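Side-chain contacts in putative malic enzyme ((S)-malate:NAD+ oxidoreductase (decarboxylating)) (Streptococcus pyogenes, PDB 2A9F), which probably catalyses the NAD-dependent oxidative decarboxylation of (S)-malate with the help of a divalent metal ion: residues A[148-151]-A[152-156]; A[339-342]-A[343-346]. One frame throughout, in Å; residues are numbered along the deposited sequence.

Contact 1 (A[148-151]-A[152-156])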
ATOM      1  N   GLU A 148      18.850  -1.904   1.535  1.00 57.02           N
ATOM      2  CA  GLU A 148      18.596  -2.979   0.593  1.00 58.32           C
ATOM      3  C   GLU A 148      19.189  -4.305   1.036  1.00 59.28           C
ATOM      4  O   GLU A 148      18.542  -5.348   0.922  1.00 59.92           O
ATOM      5  CB  GLU A 148      19.152  -2.635  -0.783  1.00 58.74           C
ATOM      6  CG  GLU A 148      18.709  -3.619  -1.841  1.00 59.34           C
ATOM      7  CD  GLU A 148      19.563  -3.579  -3.089  1.00 60.53           C
ATOM      8  OE1 GLU A 148      20.781  -3.833  -2.988  1.00 62.18           O
ATOM      9  OE2 GLU A 148      19.015  -3.303  -4.175  1.00 61.03           O
ATOM     10  N   GLN A 149      20.421  -4.268   1.534  1.00 59.82           N
ATOM     11  CA  GLN A 149      21.095  -5.484   1.971  1.00 59.50           C
ATOM     12  C   GLN A 149      20.438  -6.116   3.195  1.00 57.90           C
ATOM     13  O   GLN A 149      20.284  -7.336   3.271  1.00 57.17           O
ATOM     14  CB  GLN A 149      22.567  -5.190   2.244  1.00 61.90           C
ATOM     15  CG  GLN A 149      23.305  -4.648   1.019  1.00 65.12           C
ATOM     16  CD  GLN A 149      23.145  -5.540  -0.210  1.00 67.78           C
ATOM     17  OE1 GLN A 149      23.718  -6.632  -0.286  1.00 66.15           O
ATOM     18  NE2 GLN A 149      22.355  -5.076  -1.177  1.00 68.48           N
ATOM     19  N   ARG A 150      20.054  -5.285   4.152  1.00 54.95           N
ATOM     20  CA  ARG A 150      19.399  -5.781   5.349  1.00 54.66           C
ATOM     21  C   ARG A 150      18.004  -6.299   4.973  1.00 54.84           C
ATOM     22  O   ARG A 150      17.483  -7.220   5.606  1.00 54.66           O
ATOM     23  CB  ARG A 150      19.275  -4.658   6.390  1.00 52.56           C
ATOM     24  CG  ARG A 150      20.539  -4.376   7.192  1.00 50.94           C
ATOM     25  CD  ARG A 150      20.644  -5.275   8.426  1.00 46.80           C
ATOM     26  NE  ARG A 150      19.638  -4.916   9.420  1.00 43.23           N
ATOM     27  CZ  ARG A 150      19.640  -3.771  10.100  1.00 42.44           C
ATOM     28  NH1 ARG A 150      20.600  -2.877   9.902  1.00 40.78           N
ATOM     29  NH2 ARG A 150      18.666  -3.510  10.962  1.00 41.97           N
ATOM     30  N   LEU A 151      17.415  -5.703   3.936  1.00 54.21           N
ATOM     31  CA  LEU A 151      16.070  -6.062   3.471  1.00 53.23           C
ATOM     32  C   LEU A 151      16.060  -7.355   2.666  1.00 54.16           C
ATOM     33  O   LEU A 151      15.143  -8.174   2.780  1.00 52.94           O
ATOM     34  CB  LEU A 151      15.507  -4.919   2.628  1.00 50.05           C
ATOM     35  CG  LEU A 151      14.272  -4.153   3.100  1.00 46.04           C
ATOM     36  CD1 LEU A 151      14.139  -4.147   4.593  1.00 44.62           C
ATOM     37  CD2 LEU A 151      14.381  -2.754   2.560  1.00 45.25           C
ATOM     38  N   ILE A 152      17.090  -7.517   1.845  1.00 55.47           N
ATOM     39  CA  ILE A 152      17.258  -8.702   1.022  1.00 57.06           C
ATOM     40  C   ILE A 152      17.481  -9.912   1.920  1.00 60.37           C
ATOM     41  O   ILE A 152      16.923 -10.985   1.695  1.00 61.89           O
ATOM     42  CB  ILE A 152      18.491  -8.561   0.111  1.00 55.60           C
ATOM     43  CG1 ILE A 152      18.168  -7.638  -1.070  1.00 55.88           C
ATOM     44  CG2 ILE A 152      18.962  -9.938  -0.334  1.00 54.12           C
ATOM     45  CD1 ILE A 152      19.344  -7.401  -2.008  1.00 53.65           C
ATOM     46  N   LYS A 153      18.320  -9.719   2.932  1.00 62.97           N
ATOM     47  CA  LYS A 153      18.673 -10.768   3.876  1.00 64.02           C
ATOM     48  C   LYS A 153      17.529 -11.111   4.819  1.00 63.51           C
ATOM     49  O   LYS A 153      17.165 -12.276   4.956  1.00 64.33           O
ATOM     50  CB  LYS A 153      19.915 -10.345   4.676  1.00 64.48           C
ATOM     51  CG  LYS A 153      21.176 -11.167   4.391  1.00 65.74           C
ATOM     52  CD  LYS A 153      21.015 -12.619   4.883  1.00 67.36           C
ATOM     53  CE  LYS A 153      22.309 -13.448   4.792  1.00 67.61           C
ATOM     54  NZ  LYS A 153      22.776 -13.762   3.395  1.00 65.66           N
ATOM     55  N   GLU A 154      16.948 -10.098   5.450  1.00 63.53           N
ATOM     56  CA  GLU A 154      15.860 -10.316   6.395  1.00 63.68           C
ATOM     57  C   GLU A 154      14.450 -10.566   5.839  1.00 63.55           C
ATOM     58  O   GLU A 154      13.578 -11.009   6.582  1.00 63.57           O
ATOM     59  CB  GLU A 154      15.826  -9.152   7.394  1.00 64.38           C
ATOM     60  CG  GLU A 154      16.965  -9.201   8.410  1.00 66.29           C
ATOM     61  CD  GLU A 154      17.203  -7.883   9.129  1.00 67.35           C
ATOM     62  OE1 GLU A 154      16.225  -7.264   9.599  1.00 68.97           O
ATOM     63  OE2 GLU A 154      18.379  -7.475   9.236  1.00 68.27           O
ATOM     64  N   CYS A 155      14.214 -10.303   4.554  1.00 63.98           N
ATOM     65  CA  CYS A 155      12.882 -10.512   3.974  1.00 63.66           C
ATOM     66  C   CYS A 155      12.634 -11.861   3.312  1.00 64.89           C
ATOM     67  O   CYS A 155      13.554 -12.499   2.787  1.00 63.53           O
ATOM     68  CB  CYS A 155      12.557  -9.420   2.957  1.00 63.27           C
ATOM     69  SG  CYS A 155      11.920  -7.911   3.672  1.00 60.00           S
ATOM     70  N   HIS A 156      11.367 -12.268   3.320  1.00 66.07           N
ATOM     71  CA  HIS A 156      10.942 -13.537   2.727  1.00 66.91           C
ATOM     72  C   HIS A 156      10.434 -13.338   1.297  1.00 64.98           C
ATOM     73  O   HIS A 156      10.013 -14.287   0.629  1.00 65.10           O
ATOM     74  CB  HIS A 156       9.849 -14.183   3.595  1.00 70.43           C
ATOM     75  CG  HIS A 156      10.233 -14.322   5.036  1.00 74.62           C
ATOM     76  ND1 HIS A 156      10.270 -13.250   5.904  1.00 76.04           N
ATOM     77  CD2 HIS A 156      10.643 -15.398   5.750  1.00 76.13           C
ATOM     78  CE1 HIS A 156      10.686 -13.659   7.090  1.00 76.97           C
ATOM     79  NE2 HIS A 156      10.919 -14.959   7.024  1.00 77.93           N
TER

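Contact 2 (A[339-342]-A[343-346])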
ATOM      1  N   THR A 339      13.468 -14.348  -3.303  1.00 62.56           N
ATOM      2  CA  THR A 339      14.524 -13.358  -3.490  1.00 61.66           C
ATOM      3  C   THR A 339      15.013 -13.338  -4.943  1.00 62.12           C
ATOM      4  O   THR A 339      14.893 -14.329  -5.665  1.00 62.86           O
ATOM      5  CB  THR A 339      15.734 -13.655  -2.585  1.00 59.77           C
ATOM      6  OG1 THR A 339      16.606 -12.521  -2.562  1.00 57.22           O
ATOM      7  CG2 THR A 339      16.502 -14.860  -3.111  1.00 58.08           C
ATOM      8  N   ILE A 340      15.566 -12.207  -5.366  1.00 60.91           N
ATOM      9  CA  ILE A 340      16.088 -12.093  -6.718  1.00 60.90           C
ATOM     10  C   ILE A 340      17.596 -12.349  -6.707  1.00 61.50           C
ATOM     11  O   ILE A 340      18.366 -11.595  -6.118  1.00 62.18           O
ATOM     12  CB  ILE A 340      15.811 -10.705  -7.322  1.00 60.05           C
ATOM     13  CG1 ILE A 340      14.307 -10.526  -7.523  1.00 58.59           C
ATOM     14  CG2 ILE A 340      16.550 -10.555  -8.651  1.00 62.08           C
ATOM     15  CD1 ILE A 340      13.935  -9.214  -8.130  1.00 57.36           C
ATOM     16  N   THR A 341      18.000 -13.426  -7.370  1.00 61.34           N
ATOM     17  CA  THR A 341      19.400 -13.828  -7.445  1.00 59.39           C
ATOM     18  C   THR A 341      20.177 -12.985  -8.438  1.00 59.79           C
ATOM     19  O   THR A 341      19.612 -12.157  -9.156  1.00 59.03           O
ATOM     20  CB  THR A 341      19.531 -15.285  -7.901  1.00 57.74           C
ATOM     21  OG1 THR A 341      19.199 -15.365  -9.290  1.00 56.97           O
ATOM     22  CG2 THR A 341      18.593 -16.185  -7.123  1.00 56.60           C
ATOM     23  N   VAL A 342      21.482 -13.232  -8.480  1.00 59.75           N
ATOM     24  CA  VAL A 342      22.385 -12.536  -9.381  1.00 59.44           C
ATOM     25  C   VAL A 342      22.283 -13.179 -10.756  1.00 59.23           C
ATOM     26  O   VAL A 342      22.408 -12.499 -11.777  1.00 57.40           O
ATOM     27  CB  VAL A 342      23.857 -12.610  -8.879  1.00 60.51           C
ATOM     28  CG1 VAL A 342      24.788 -11.903  -9.864  1.00 60.52           C
ATOM     29  CG2 VAL A 342      23.976 -11.972  -7.492  1.00 60.92           C
ATOM     30  N   GLU A 343      22.071 -14.493 -10.787  1.00 60.33           N
ATOM     31  CA  GLU A 343      21.929 -15.182 -12.069  1.00 61.86           C
ATOM     32  C   GLU A 343      20.621 -14.741 -12.726  1.00 60.32           C
ATOM     33  O   GLU A 343      20.541 -14.619 -13.952  1.00 59.14           O
ATOM     34  CB  GLU A 343      21.953 -16.707 -11.892  1.00 64.81           C
ATOM     35  CG  GLU A 343      21.639 -17.220 -10.488  1.00 69.52           C
ATOM     36  CD  GLU A 343      22.832 -17.141  -9.542  1.00 71.95           C
ATOM     37  OE1 GLU A 343      23.913 -17.666  -9.899  1.00 72.84           O
ATOM     38  OE2 GLU A 343      22.686 -16.564  -8.440  1.00 72.78           O
ATOM     39  N   MET A 344      19.603 -14.496 -11.895  1.00 58.27           N
ATOM     40  CA  MET A 344      18.295 -14.028 -12.363  1.00 56.74           C
ATOM     41  C   MET A 344      18.442 -12.676 -13.066  1.00 56.57           C
ATOM     42  O   MET A 344      17.779 -12.411 -14.073  1.00 57.62           O
ATOM     43  CB  MET A 344      17.315 -13.889 -11.184  1.00 54.72           C
ATOM     44  CG  MET A 344      16.637 -15.197 -10.756  1.00 50.77           C
ATOM     45  SD  MET A 344      15.827 -15.120  -9.155  1.00 47.98           S
ATOM     46  CE  MET A 344      14.614 -13.868  -9.447  1.00 48.90           C
ATOM     47  N   GLN A 345      19.314 -11.821 -12.536  1.00 55.54           N
ATOM     48  CA  GLN A 345      19.546 -10.508 -13.126  1.00 54.64           C
ATOM     49  C   GLN A 345      20.268 -10.599 -14.467  1.00 55.65           C
ATOM     50  O   GLN A 345      19.988  -9.802 -15.373  1.00 55.94           O
ATOM     51  CB  GLN A 345      20.334  -9.633 -12.159  1.00 54.42           C
ATOM     52  CG  GLN A 345      19.603  -9.400 -10.856  1.00 53.50           C
ATOM     53  CD  GLN A 345      20.391  -8.574  -9.879  1.00 52.90           C
ATOM     54  OE1 GLN A 345      20.959  -7.535 -10.232  1.00 54.03           O
ATOM     55  NE2 GLN A 345      20.421  -9.017  -8.631  1.00 53.59           N
ATOM     56  N   ILE A 346      21.189 -11.559 -14.608  1.00 55.03           N
ATOM     57  CA  ILE A 346      21.911 -11.722 -15.874  1.00 54.80           C
ATOM     58  C   ILE A 346      20.915 -12.313 -16.860  1.00 54.73           C
ATOM     59  O   ILE A 346      20.912 -11.982 -18.057  1.00 54.28           O
ATOM     60  CB  ILE A 346      23.144 -12.670 -15.739  1.00 56.48           C
ATOM     61  CG1 ILE A 346      24.204 -12.028 -14.838  1.00 58.02           C
ATOM     62  CG2 ILE A 346      23.769 -12.935 -17.113  1.00 53.38           C
ATOM     63  CD1 ILE A 346      25.421 -12.905 -14.608  1.00 57.97           C
TER

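Contact 1 (A[148-151]-A[152-156])
Arg150 and Glu154, one helical turn apart, run side by side and join in a salt bridge, with Arg150 NE 2.9 Å from Glu154 OE2. Folding at chi2 (-87°) and chi3 (-70°) carries the guanidinium forward along the helix, toward Glu154. The bond leaves almost in the guanidinium plane and reaches OE2 on its syn side, though an N-H...O angle of 141° makes it somewhat bent. The two flat groups are nearly coplanar. Arg150 NH2 forms a second salt bridge with Glu118, and Glu154 OE1 one with Lys125, both on helix 117-127, so each charge has two opposite partners, which would probably favour the ionised forms.

The close-packed side is formed by Leu151, buried against Ile121 and Val124 of helix 117-127, and by Glu148, also buried, its OE2 bonded to the backbone N of His161. Ile152 extends alongside Glu148, setting CD1 3.8 Å from Glu148 CG and 3.9 Å from Gln149 NE2. Within the stretch Leu151 meets Cys155 loosely, Leu151 CD1 and Cys155 SG lying 4.5 Å apart. Gln149 and Lys153, by contrast, are exposed, and what joins them is the backbone bond from Lys153 N to Gln149 O (3.1 Å).

Such i to i+4 pairing along an amphipathic helix suits the connecting helix of a beta-alpha-beta unit, here between parallel strands 133-136 and 159-161.

Contact 2 (A[339-342]-A[343-346])
The carboxamide of Gln345 and the peptide carbonyl of Thr341 are the flat groups that meet here, and they do not meet in a common plane. Gln345 NE2 stands above the carbonyl plane, 55° out of it, and donates to Thr341 O over 3.3 Å, while that oxygen is itself tilted somewhat from the amide plane; Gln345 N adds a weak bond to it. The extended chain of Gln345 also lays CG against the same oxygen and crosses the Ile340 side chain at about a right angle, with CG 3.9 Å from Ile340 CG2. The carboxylate of Glu343 turns back so that OE2 lies 3.4 Å from Thr341 CB.

Thr341 is the N-cap of helix 342-354. With chi1 at 72°, OG1 sits between its own backbone N and carbonyl carbon, where it accepts from Met344 N at 2.8 Å. In return, Met344 SD receives Thr341 N, a weak but nearly straight bond of 3.3 Å at 173°. The two bonds close a capping box, with a thioether in the place more often held by a carboxylate. Beyond the sulfur, the bend at chi3 carries Met344 CE to 3.6 Å from Ile340 CA and against the Ile340 side chain.

Further along, Ile346 N donates to Val342 O at 3.2 Å, and its side chain packs on helices 162-180 and 198-210. Chemically, the short hydroxyl bond caps the first turn, the sulfur adds a soft, weak acceptor and an apolar cover, and the acid of Glu343 would probably suit the positive end of the helix dipole.

Contact 1 and contact 2 stand in series along the chain, yet their centres are about 14 Å apart and they touch directly: Ile152 CG2 packs 4.1 Å from Thr339 OG1. Helix 162-180 offers a second route between them, since Glu148 and Gln345 both touch His165. Their relation to the metal differs. Glu137, Asp138 and Asp163 bind magnesium, and the side chain of Glu148 in contact 1 lies about 9 Å from that of Asp163 and about 12 Å from a bound magnesium ion, thus beyond direct coordination. Contact 2 is set apart from the metal site and from the predicted catalytic residues, and starts a helix near the C-terminal part of the chain.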